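Side-chain contact in Sel1 repeat family protein (PDB 6LCH), which probably acts as an immunity protein that protects Pseudomonas aeruginosa against its own type VI secretion effector PldB: residues 185-190 / 253-258. Residues are numbered along the deposited sequence; the frame is centred on the assembly and turned at random.
Sequences KALVYY and YPLPPH
Leu255 reaches out of the loop that follows helix 249-252 and sets its two methyls against Leu187 and Val188 on one flank of helix 183-195. The close packing is at the Leu187 side chain and the backbone running from it into Val188. CD1 of Leu255 lies on the helix backbone there, 3.4 Å from Leu187 O and 3.6 Å from Leu187 C, and at the same 3.6 Å from Val188 CA. Leu255 CD2 turns to the Leu187 side chain, 3.8 Å from Leu187 CG and from Leu187 CD2. The two methyls therefore share Leu187 CG between them, with CD1 also over the peptide that leads to Val188, and the two side chains cross at a slant. What brings the fork down onto the helix is the first torsion of Leu255, with CG anti to its own carbonyl carbon (chi1 -68°). On the helix side, Leu187 has CG anti to the backbone N (chi1 -154°), which brings that branch point up against the incoming methyls. No hydrogen bond links the two segments; the grip is purely van der Waals.

At Val188 the fit is looser. Of its side chain CG2 alone comes near, 4.1 Å from Leu255 CD1, and the valine is largely exposed, so this edge faces solvent while Leu187 is buried. Two residues before the leucine, Tyr253 O accepts a hydrogen bond from Gln191 NE2, a further tie between the loop and helix 183-195.

The contact fastens the C-terminal loop to a helix of the Sel1 repeat region, part of an all-helical, TPR-like chain. Leu187 also packs on Val208 of helix 199-208 and on Met219 and Tyr221 of a loop, while Leu255 touches Tyr231 of helix 225-240; helix 166-178 packs against other residues of helix 183-195, among them Ala186 and Tyr189.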
loop_
_atom_site.group_PDB
_atom_site.type_symbol
_atom_site.label_atom_id
_atom_site.label_comp_id
_atom_site.label_asym_id
_atom_site.label_seq_id
_atom_site.Cartn_x
_atom_site.Cartn_y
_atom_site.Cartn_z
ATOM N N LYS A 185 -0.606 17.744 12.218
ATOM C CA LYS A 185 0.435 16.930 11.602
ATOM C C LYS A 185 -0.134 15.624 11.073
ATOM O O LYS A 185 0.353 15.098 10.066
ATOM C CB LYS A 185 1.555 16.655 12.602
ATOM C CG LYS A 185 2.802 16.059 11.981
ATOM C CD LYS A 185 3.984 16.199 12.915
ATOM C CE LYS A 185 5.131 16.927 12.254
ATOM N NZ LYS A 185 6.201 17.225 13.245
ATOM N N ALA A 186 -1.162 15.089 11.735
ATOM C CA ALA A 186 -1.838 13.907 11.216
ATOM C C ALA A 186 -2.525 14.214 9.895
ATOM O O ALA A 186 -2.458 13.417 8.952
ATOM C CB ALA A 186 -2.849 13.387 12.238
ATOM N N LEU A 187 -3.177 15.376 9.808
ATOM C CA LEU A 187 -3.871 15.759 8.583
ATOM C C LEU A 187 -2.901 15.949 7.424
ATOM O O LEU A 187 -3.252 15.671 6.273
ATOM C CB LEU A 187 -4.675 17.037 8.826
ATOM C CG LEU A 187 -5.908 17.286 7.956
ATOM C CD1 LEU A 187 -6.949 16.191 8.148
ATOM C CD2 LEU A 187 -6.503 18.648 8.272
ATOM N N VAL A 188 -1.687 16.430 7.703
ATOM C CA VAL A 188 -0.685 16.583 6.649
ATOM C C VAL A 188 -0.369 15.230 6.025
ATOM O O VAL A 188 -0.289 15.093 4.798
ATOM C CB VAL A 188 0.582 17.256 7.205
ATOM C CG1 VAL A 188 1.747 17.101 6.225
ATOM C CG2 VAL A 188 0.319 18.724 7.500
ATOM N N TYR A 189 -0.212 14.204 6.864
ATOM C CA TYR A 189 0.204 12.895 6.379
ATOM C C TYR A 189 -0.943 12.122 5.737
ATOM O O TYR A 189 -0.722 11.361 4.787
ATOM C CB TYR A 189 0.819 12.097 7.522
ATOM C CG TYR A 189 2.293 12.366 7.676
ATOM C CD1 TYR A 189 2.822 12.817 8.876
ATOM C CD2 TYR A 189 3.154 12.190 6.603
ATOM C CE1 TYR A 189 4.181 13.064 9.005
ATOM C CE2 TYR A 189 4.501 12.436 6.720
ATOM C CZ TYR A 189 5.011 12.867 7.920
ATOM O OH TYR A 189 6.357 13.102 8.017
ATOM N N TYR A 190 -2.165 12.274 6.254
ATOM C CA TYR A 190 -3.315 11.703 5.563
ATOM C C TYR A 190 -3.440 12.282 4.160
ATOM O O TYR A 190 -3.769 11.563 3.208
ATOM C CB TYR A 190 -4.600 11.961 6.350
ATOM C CG TYR A 190 -4.826 11.067 7.554
ATOM C CD1 TYR A 190 -4.954 9.689 7.417
ATOM C CD2 TYR A 190 -4.936 11.610 8.824
ATOM C CE1 TYR A 190 -5.175 8.878 8.524
ATOM C CE2 TYR A 190 -5.150 10.812 9.930
ATOM C CZ TYR A 190 -5.274 9.452 9.779
ATOM O OH TYR A 190 -5.488 8.674 10.895
ATOM N N TYR A 253 -5.109 22.410 -2.585
ATOM C CA TYR A 253 -5.965 22.550 -1.406
ATOM C C TYR A 253 -5.123 22.507 -0.137
ATOM O O TYR A 253 -5.039 21.476 0.533
ATOM C CB TYR A 253 -7.032 21.452 -1.365
ATOM C CG TYR A 253 -7.906 21.388 -2.591
ATOM C CD1 TYR A 253 -9.056 22.161 -2.689
ATOM C CD2 TYR A 253 -7.587 20.549 -3.650
ATOM C CE1 TYR A 253 -9.859 22.103 -3.806
ATOM C CE2 TYR A 253 -8.384 20.485 -4.770
ATOM C CZ TYR A 253 -9.517 21.264 -4.844
ATOM O OH TYR A 253 -10.321 21.203 -5.960
ATOM N N PRO A 254 -4.488 23.623 0.216
ATOM C CA PRO A 254 -3.772 23.664 1.501
ATOM C C PRO A 254 -4.728 23.407 2.656
ATOM O O PRO A 254 -5.877 23.851 2.650
ATOM C CB PRO A 254 -3.192 25.085 1.541
ATOM C CG PRO A 254 -3.949 25.856 0.503
ATOM C CD PRO A 254 -4.326 24.864 -0.552
ATOM N N LEU A 255 -4.246 22.662 3.646
ATOM C CA LEU A 255 -5.118 22.204 4.717
ATOM C C LEU A 255 -5.513 23.371 5.621
ATOM O O LEU A 255 -4.684 24.238 5.918
ATOM C CB LEU A 255 -4.434 21.112 5.535
ATOM C CG LEU A 255 -4.224 19.802 4.772
ATOM C CD1 LEU A 255 -3.198 18.930 5.473
ATOM C CD2 LEU A 255 -5.544 19.065 4.601
ATOM N N PRO A 256 -6.761 23.418 6.074
ATOM C CA PRO A 256 -7.203 24.516 6.936
ATOM C C PRO A 256 -6.502 24.464 8.279
ATOM O O PRO A 256 -5.979 23.413 8.680
ATOM C CB PRO A 256 -8.709 24.259 7.089
ATOM C CG PRO A 256 -8.856 22.795 6.879
ATOM C CD PRO A 256 -7.832 22.437 5.834
ATOM N N PRO A 257 -6.465 25.577 9.005
ATOM C CA PRO A 257 -6.001 25.529 10.391
ATOM C C PRO A 257 -7.003 24.793 11.266
ATOM O O PRO A 257 -8.154 24.561 10.888
ATOM C CB PRO A 257 -5.895 27.006 10.783
ATOM C CG PRO A 257 -6.882 27.690 9.902
ATOM C CD PRO A 257 -6.854 26.938 8.597
ATOM N N HIS A 258 -6.538 24.409 12.444
ATOM C CA HIS A 258 -7.361 23.748 13.449
ATOM C C HIS A 258 -7.770 24.751 14.513
ATOM O O HIS A 258 -6.931 25.559 14.938
ATOM C CB HIS A 258 -6.598 22.591 14.089
ATOM C CG HIS A 258 -7.451 21.684 14.921
ATOM N ND1 HIS A 258 -7.766 21.958 16.235
ATOM C CD2 HIS A 258 -8.048 20.505 14.629
ATOM C CE1 HIS A 258 -8.523 20.989 16.715
ATOM N NE2 HIS A 258 -8.709 20.094 15.761
#